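Local coordinates for migration inhibitory factor (Trichinella spiralis, PDB 1HFO), which is a nematode member of the macrophage migration inhibitory factor family, small cytokine-like proteins of alpha/beta fold that assemble as trimers, at residues A[21-26]-A[35-40]; A[82-85]-A[90-93]. All blocks are in the same frame, centred on the assembly; numbering follows the deposited sequence.

In the fold
The two contacts illustrate how chemistry follows depth. Contact 1 is core: helix 18-30 lies on strand 38-42, every touching residue is buried, and methyl groups do most of the work, helped by a single water. Contact 2 is a surface closure between the last turns of helix 69-87 and the loop that leads into strand 94-100; an asparagine there meets a proline and the aliphatic part of a lysine. They share no helix or strand, and their centres lie about 18 Å apart, yet their helices touch: OG1 of T22 and NE2 of H82, 2.9 Å apart, form a probable hydrogen bond between contact 1 and contact 2.

Contact 1 of 2, residues A[21-26]-A[35-40]; sequences STSALV and SYVAVH
Across S23 and V37 no two flat groups face each other: the S23 carbonyl oxygen has CG1 of V37 beside it at 3.9 Å, and the V37 carbonyl oxygen takes a water. That water donates to O of V37 over 2.7 Å. It also donates to OG of S23, at 2.6 Å, and so bridges the helix and the residue just before strand 38-42. The S23 hydroxyl in turn bonds to the carbonyl of L19 one helical turn back, which fixes its rotation.

Around this polar link the packing is mostly aliphatic. V37 and V39 both direct their side chains at the helix, while A38 between them faces the other way. V39 spreads its two branches over neighbouring helical residues: CG1 lies 3.7 Å from CG2 of T22, and CG2 lies 3.4 Å from OG of S23, a methyl against a hydroxyl oxygen. At T22 (chi1 -53°) OG1 lies beside the backbone N and bonds to O of F18, which leaves CG2, anti to that N, to meet V39. One turn further along, V26 lays its CB 3.9 Å from CG1 of V37.

V26 and T22 also rest on F3 of strand 2-7, and V39 packs on S48 of the second subunit, whose strand continues the sheet beyond 38-42. The arrangement is that of a beta-alpha-beta crossover, strand 2-7, helix 18-30, strand 38-42, with the helix packed on the sheet by branched side chains, one of the units from which the MIF fold is built.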
ATOM      1  N   SER A  21       9.553 -12.210 -15.128  1.00 19.19           N
ATOM      2  CA  SER A  21       9.659 -11.173 -16.147  1.00 16.30           C
ATOM      3  C   SER A  21       9.588  -9.775 -15.558  1.00 15.76           C
ATOM      4  O   SER A  21      10.250  -8.870 -16.052  1.00 20.16           O
ATOM      5  CB  SER A  21       8.574 -11.322 -17.219  1.00 23.30           C
ATOM      6  OG  SER A  21       7.261 -11.256 -16.696  1.00 23.34           O
ATOM      7  N   THR A  22       8.779  -9.618 -14.518  1.00 17.52           N
ATOM      8  CA  THR A  22       8.628  -8.320 -13.875  1.00 18.05           C
ATOM      9  C   THR A  22       9.894  -8.025 -13.059  1.00 16.31           C
ATOM     10  O   THR A  22      10.412  -6.909 -13.086  1.00 17.37           O
ATOM     11  CB  THR A  22       7.365  -8.321 -12.989  1.00 17.29           C
ATOM     12  OG1 THR A  22       6.227  -8.748 -13.767  1.00 18.77           O
ATOM     13  CG2 THR A  22       7.105  -6.931 -12.444  1.00 18.71           C
ATOM     14  N   SER A  23      10.414  -9.035 -12.364  1.00 16.57           N
ATOM     15  CA  SER A  23      11.650  -8.830 -11.578  1.00 16.81           C
ATOM     16  C   SER A  23      12.782  -8.396 -12.510  1.00 17.71           C
ATOM     17  O   SER A  23      13.555  -7.491 -12.216  1.00 17.69           O
ATOM     18  CB  SER A  23      12.075 -10.111 -10.883  1.00 20.12           C
ATOM     19  OG  SER A  23      11.143 -10.522  -9.907  1.00 25.55           O
ATOM     20  N   ALA A  24      12.884  -9.074 -13.648  1.00 16.53           N
ATOM     21  CA  ALA A  24      13.898  -8.749 -14.632  1.00 17.31           C
ATOM     22  C   ALA A  24      13.739  -7.316 -15.139  1.00 18.22           C
ATOM     23  O   ALA A  24      14.690  -6.565 -15.184  1.00 20.39           O
ATOM     24  CB  ALA A  24      13.817  -9.728 -15.815  1.00 15.80           C
ATOM     25  N   LEU A  25      12.521  -6.932 -15.513  1.00 18.28           N
ATOM     26  CA  LEU A  25      12.294  -5.593 -16.035  1.00 19.22           C
ATOM     27  C   LEU A  25      12.590  -4.484 -15.020  1.00 19.80           C
ATOM     28  O   LEU A  25      13.210  -3.475 -15.359  1.00 21.15           O
ATOM     29  CB  LEU A  25      10.846  -5.466 -16.516  1.00 17.65           C
ATOM     30  CG  LEU A  25      10.489  -4.115 -17.131  1.00 26.34           C
ATOM     31  CD1 LEU A  25      11.328  -3.859 -18.365  1.00 25.97           C
ATOM     32  CD2 LEU A  25       9.009  -4.108 -17.467  1.00 22.21           C
ATOM     33  N   VAL A  26      12.138  -4.679 -13.784  1.00 19.91           N
ATOM     34  CA  VAL A  26      12.370  -3.680 -12.749  1.00 18.84           C
ATOM     35  C   VAL A  26      13.863  -3.481 -12.496  1.00 18.06           C
ATOM     36  O   VAL A  26      14.336  -2.361 -12.396  1.00 20.79           O
ATOM     37  CB  VAL A  26      11.700  -4.087 -11.427  1.00 16.52           C
ATOM     38  CG1 VAL A  26      12.110  -3.100 -10.334  1.00 18.44           C
ATOM     39  CG2 VAL A  26      10.174  -4.090 -11.582  1.00 19.77           C
ATOM     40  N   SER A  35      18.728  -9.417  -6.913  1.00 21.44           N
ATOM     41  CA  SER A  35      18.612  -9.893  -5.552  1.00 21.86           C
ATOM     42  C   SER A  35      17.915  -8.892  -4.632  1.00 20.10           C
ATOM     43  O   SER A  35      17.372  -9.261  -3.591  1.00 24.35           O
ATOM     44  CB  SER A  35      20.006 -10.236  -5.017  1.00 26.38           C
ATOM     45  OG  SER A  35      20.913  -9.204  -5.330  1.00 27.84           O
ATOM     46  N   TYR A  36      17.918  -7.625  -5.040  1.00 17.50           N
ATOM     47  CA  TYR A  36      17.263  -6.565  -4.275  1.00 17.09           C
ATOM     48  C   TYR A  36      15.880  -6.227  -4.839  1.00 17.20           C
ATOM     49  O   TYR A  36      15.215  -5.327  -4.340  1.00 17.06           O
ATOM     50  CB  TYR A  36      18.114  -5.305  -4.288  1.00 18.29           C
ATOM     51  CG  TYR A  36      19.365  -5.414  -3.454  1.00 16.17           C
ATOM     52  CD1 TYR A  36      19.314  -5.235  -2.075  1.00 19.21           C
ATOM     53  CD2 TYR A  36      20.594  -5.708  -4.046  1.00 23.26           C
ATOM     54  CE1 TYR A  36      20.475  -5.349  -1.289  1.00 19.78           C
ATOM     55  CE2 TYR A  36      21.754  -5.825  -3.270  1.00 24.47           C
ATOM     56  CZ  TYR A  36      21.681  -5.642  -1.892  1.00 23.80           C
ATOM     57  OH  TYR A  36      22.829  -5.734  -1.114  1.00 25.79           O
ATOM     58  N   VAL A  37      15.442  -6.940  -5.876  1.00 14.00           N
ATOM     59  CA  VAL A  37      14.135  -6.638  -6.463  1.00 15.69           C
ATOM     60  C   VAL A  37      13.002  -7.487  -5.902  1.00 15.87           C
ATOM     61  O   VAL A  37      13.065  -8.731  -5.923  1.00 17.25           O
ATOM     62  CB  VAL A  37      14.155  -6.825  -7.989  1.00 14.02           C
ATOM     63  CG1 VAL A  37      12.749  -6.551  -8.569  1.00 15.43           C
ATOM     64  CG2 VAL A  37      15.167  -5.902  -8.599  1.00 15.70           C
ATOM     65  N   ALA A  38      11.963  -6.822  -5.393  1.00 15.94           N
ATOM     66  CA  ALA A  38      10.810  -7.534  -4.869  1.00 14.60           C
ATOM     67  C   ALA A  38       9.618  -7.173  -5.732  1.00 15.32           C
ATOM     68  O   ALA A  38       9.421  -6.005  -6.086  1.00 16.45           O
ATOM     69  CB  ALA A  38      10.539  -7.154  -3.404  1.00 17.19           C
ATOM     70  N   VAL A  39       8.849  -8.193  -6.082  1.00 16.62           N
ATOM     71  CA  VAL A  39       7.655  -8.019  -6.904  1.00 16.77           C
ATOM     72  C   VAL A  39       6.482  -8.663  -6.207  1.00 16.42           C
ATOM     73  O   VAL A  39       6.554  -9.801  -5.747  1.00 15.70           O
ATOM     74  CB  VAL A  39       7.828  -8.669  -8.279  1.00 16.12           C
ATOM     75  CG1 VAL A  39       6.508  -8.491  -9.101  1.00 16.16           C
ATOM     76  CG2 VAL A  39       8.984  -8.023  -9.012  1.00 16.59           C
ATOM     77  N   HIS A  40       5.358  -7.943  -6.183  1.00 19.09           N
ATOM     78  CA  HIS A  40       4.162  -8.417  -5.515  1.00 17.61           C
ATOM     79  C   HIS A  40       2.940  -8.079  -6.357  1.00 14.72           C
ATOM     80  O   HIS A  40       2.867  -6.976  -6.896  1.00 16.30           O
ATOM     81  CB  HIS A  40       4.022  -7.689  -4.183  1.00 17.35           C
ATOM     82  CG  HIS A  40       2.671  -7.820  -3.551  1.00 17.24           C
ATOM     83  ND1 HIS A  40       1.922  -6.724  -3.173  1.00 20.80           N
ATOM     84  CD2 HIS A  40       1.955  -8.908  -3.188  1.00 19.19           C
ATOM     85  CE1 HIS A  40       0.805  -7.136  -2.600  1.00 20.13           C
ATOM     86  NE2 HIS A  40       0.803  -8.457  -2.595  1.00 18.63           N
TER
HETATM   87  O   HOH W   1      11.666 -10.570  -7.316  1.00 19.82           O

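Contact 2 of 2, residues A[82-85]-A[90-93]; sequences HLNT and PKNR. Unlike the reference sequence in segment 82-85: T85 (reference Lys).
N84 and P90 bring their backbones nearest here, with CA atoms 6.0 Å apart. The segment 82-85 is regular helix near the end of helix 69-87, whereas 90-93 begins extended at P90 (psi 139°) and then folds back as a type I beta turn. The turn is closed by N of R93 donating to O of P90 over 2.9 Å, with K91 and N92 at its two corners. The chain thus reverses soon after the helix ends, and the first corner of the turn comes to lie beside N84.

N84 carries the helix side of the contact. With its CG anti to the backbone N (chi1 175°), the carboxamide reaches the loop, and ND2 gives a hydrogen bond to the carbonyl of I89, the residue just before the turn. That bond ties the amide to the returning chain and brings ND2 within 4.1 Å of N of P90, a van der Waals approach to a tertiary amide nitrogen that carries no proton. K91 crosses the asparagine at about a right angle. Its extended chain passes on one side of the carboxamide plane, with CG 4.1 Å from CB of N84 and CE 4.0 Å from OD1 of N84. The methylenes do the touching: NZ of K91 ends about 5.0 Å from OD1 of N84, too far for a bond.

K91 also packs on N109 of the third subunit, whose W108 bonds to O of N92. One residue back from N84, L83 packs on strand 2-7, and H82 before it packs on helix 18-30; the contact itself lies at the surface, where helix 69-87 gives way to the loop leading into strand 94-100.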
ATOM      1  N   HIS A  82       4.602  -3.853 -20.471  1.00 22.81           N
ATOM      2  CA  HIS A  82       4.793  -5.138 -19.821  1.00 20.56           C
ATOM      3  C   HIS A  82       3.519  -5.656 -19.148  1.00 19.97           C
ATOM      4  O   HIS A  82       3.113  -6.795 -19.351  1.00 20.97           O
ATOM      5  CB  HIS A  82       5.936  -5.019 -18.795  1.00 25.12           C
ATOM      6  CG  HIS A  82       6.164  -6.267 -18.011  1.00 28.31           C
ATOM      7  ND1 HIS A  82       6.695  -7.408 -18.570  1.00 28.88           N
ATOM      8  CD2 HIS A  82       5.869  -6.576 -16.728  1.00 27.69           C
ATOM      9  CE1 HIS A  82       6.712  -8.369 -17.665  1.00 27.17           C
ATOM     10  NE2 HIS A  82       6.215  -7.891 -16.540  1.00 28.51           N
ATOM     11  N   LEU A  83       2.873  -4.817 -18.337  1.00 16.81           N
ATOM     12  CA  LEU A  83       1.663  -5.240 -17.657  1.00 18.40           C
ATOM     13  C   LEU A  83       0.492  -5.545 -18.622  1.00 17.50           C
ATOM     14  O   LEU A  83      -0.258  -6.501 -18.421  1.00 22.49           O
ATOM     15  CB  LEU A  83       1.268  -4.168 -16.630  1.00 20.26           C
ATOM     16  CG  LEU A  83       2.333  -3.978 -15.532  1.00 18.79           C
ATOM     17  CD1 LEU A  83       2.003  -2.739 -14.697  1.00 19.42           C
ATOM     18  CD2 LEU A  83       2.384  -5.212 -14.637  1.00 18.44           C
ATOM     19  N   ASN A  84       0.335  -4.718 -19.648  1.00 21.79           N
ATOM     20  CA  ASN A  84      -0.719  -4.934 -20.636  1.00 23.72           C
ATOM     21  C   ASN A  84      -0.479  -6.292 -21.317  1.00 26.90           C
ATOM     22  O   ASN A  84      -1.402  -7.076 -21.515  1.00 27.48           O
ATOM     23  CB  ASN A  84      -0.681  -3.803 -21.671  1.00 28.37           C
ATOM     24  CG  ASN A  84      -1.658  -4.016 -22.804  1.00 31.34           C
ATOM     25  OD1 ASN A  84      -1.290  -3.921 -23.976  1.00 34.14           O
ATOM     26  ND2 ASN A  84      -2.909  -4.302 -22.465  1.00 31.70           N
ATOM     27  N   THR A  85       0.775  -6.577 -21.643  1.00 25.76           N
ATOM     28  CA  THR A  85       1.114  -7.840 -22.296  1.00 25.73           C
ATOM     29  C   THR A  85       0.913  -9.085 -21.433  1.00 28.57           C
ATOM     30  O   THR A  85       0.415 -10.104 -21.910  1.00 28.93           O
ATOM     31  CB  THR A  85       2.573  -7.813 -22.790  1.00 29.07           C
ATOM     32  OG1 THR A  85       2.728  -6.766 -23.758  1.00 31.80           O
ATOM     33  CG2 THR A  85       2.964  -9.155 -23.416  1.00 27.98           C
ATOM     34  N   PRO A  90      -5.912  -2.958 -19.944  1.00 27.56           N
ATOM     35  CA  PRO A  90      -5.756  -1.769 -20.785  1.00 27.05           C
ATOM     36  C   PRO A  90      -4.874  -0.724 -20.101  1.00 27.84           C
ATOM     37  O   PRO A  90      -5.004  -0.487 -18.901  1.00 27.50           O
ATOM     38  CB  PRO A  90      -7.192  -1.269 -20.954  1.00 29.36           C
ATOM     39  CG  PRO A  90      -8.016  -2.508 -20.804  1.00 28.86           C
ATOM     40  CD  PRO A  90      -7.334  -3.248 -19.689  1.00 28.93           C
ATOM     41  N   LYS A  91      -3.997  -0.093 -20.871  1.00 27.23           N
ATOM     42  CA  LYS A  91      -3.092   0.913 -20.332  1.00 29.81           C
ATOM     43  C   LYS A  91      -3.779   2.127 -19.716  1.00 32.12           C
ATOM     44  O   LYS A  91      -3.199   2.793 -18.858  1.00 30.77           O
ATOM     45  CB  LYS A  91      -2.113   1.363 -21.409  1.00 24.56           C
ATOM     46  CG  LYS A  91      -1.284   0.230 -21.968  1.00 28.73           C
ATOM     47  CD  LYS A  91      -0.258   0.741 -22.943  1.00 31.18           C
ATOM     48  CE  LYS A  91       0.594  -0.399 -23.482  1.00 31.19           C
ATOM     49  NZ  LYS A  91       1.540   0.121 -24.502  1.00 34.12           N
ATOM     50  N   ASN A  92      -5.003   2.433 -20.147  1.00 29.58           N
ATOM     51  CA  ASN A  92      -5.712   3.567 -19.564  1.00 29.03           C
ATOM     52  C   ASN A  92      -6.505   3.171 -18.327  1.00 28.61           C
ATOM     53  O   ASN A  92      -7.287   3.972 -17.812  1.00 29.87           O
ATOM     54  CB  ASN A  92      -6.650   4.247 -20.581  1.00 31.50           C
ATOM     55  CG  ASN A  92      -7.661   3.295 -21.213  1.00 30.92           C
ATOM     56  OD1 ASN A  92      -7.939   2.204 -20.712  1.00 29.63           O
ATOM     57  ND2 ASN A  92      -8.237   3.730 -22.331  1.00 35.40           N
ATOM     58  N   ARG A  93      -6.303   1.939 -17.853  1.00 26.84           N
ATOM     59  CA  ARG A  93      -6.981   1.455 -16.662  1.00 23.61           C
ATOM     60  C   ARG A  93      -5.971   1.013 -15.612  1.00 18.20           C
ATOM     61  O   ARG A  93      -6.236   0.113 -14.834  1.00 19.42           O
ATOM     62  CB  ARG A  93      -7.925   0.304 -16.985  1.00 23.59           C
ATOM     63  CG  ARG A  93      -9.133   0.759 -17.811  1.00 26.13           C
ATOM     64  CD  ARG A  93     -10.086  -0.383 -18.064  1.00 25.64           C
ATOM     65  NE  ARG A  93     -10.806  -0.809 -16.872  1.00 26.94           N
ATOM     66  CZ  ARG A  93     -11.699  -0.065 -16.226  1.00 27.74           C
ATOM     67  NH1 ARG A  93     -11.988   1.162 -16.661  1.00 25.90           N
ATOM     68  NH2 ARG A  93     -12.309  -0.551 -15.149  1.00 24.22           N
TER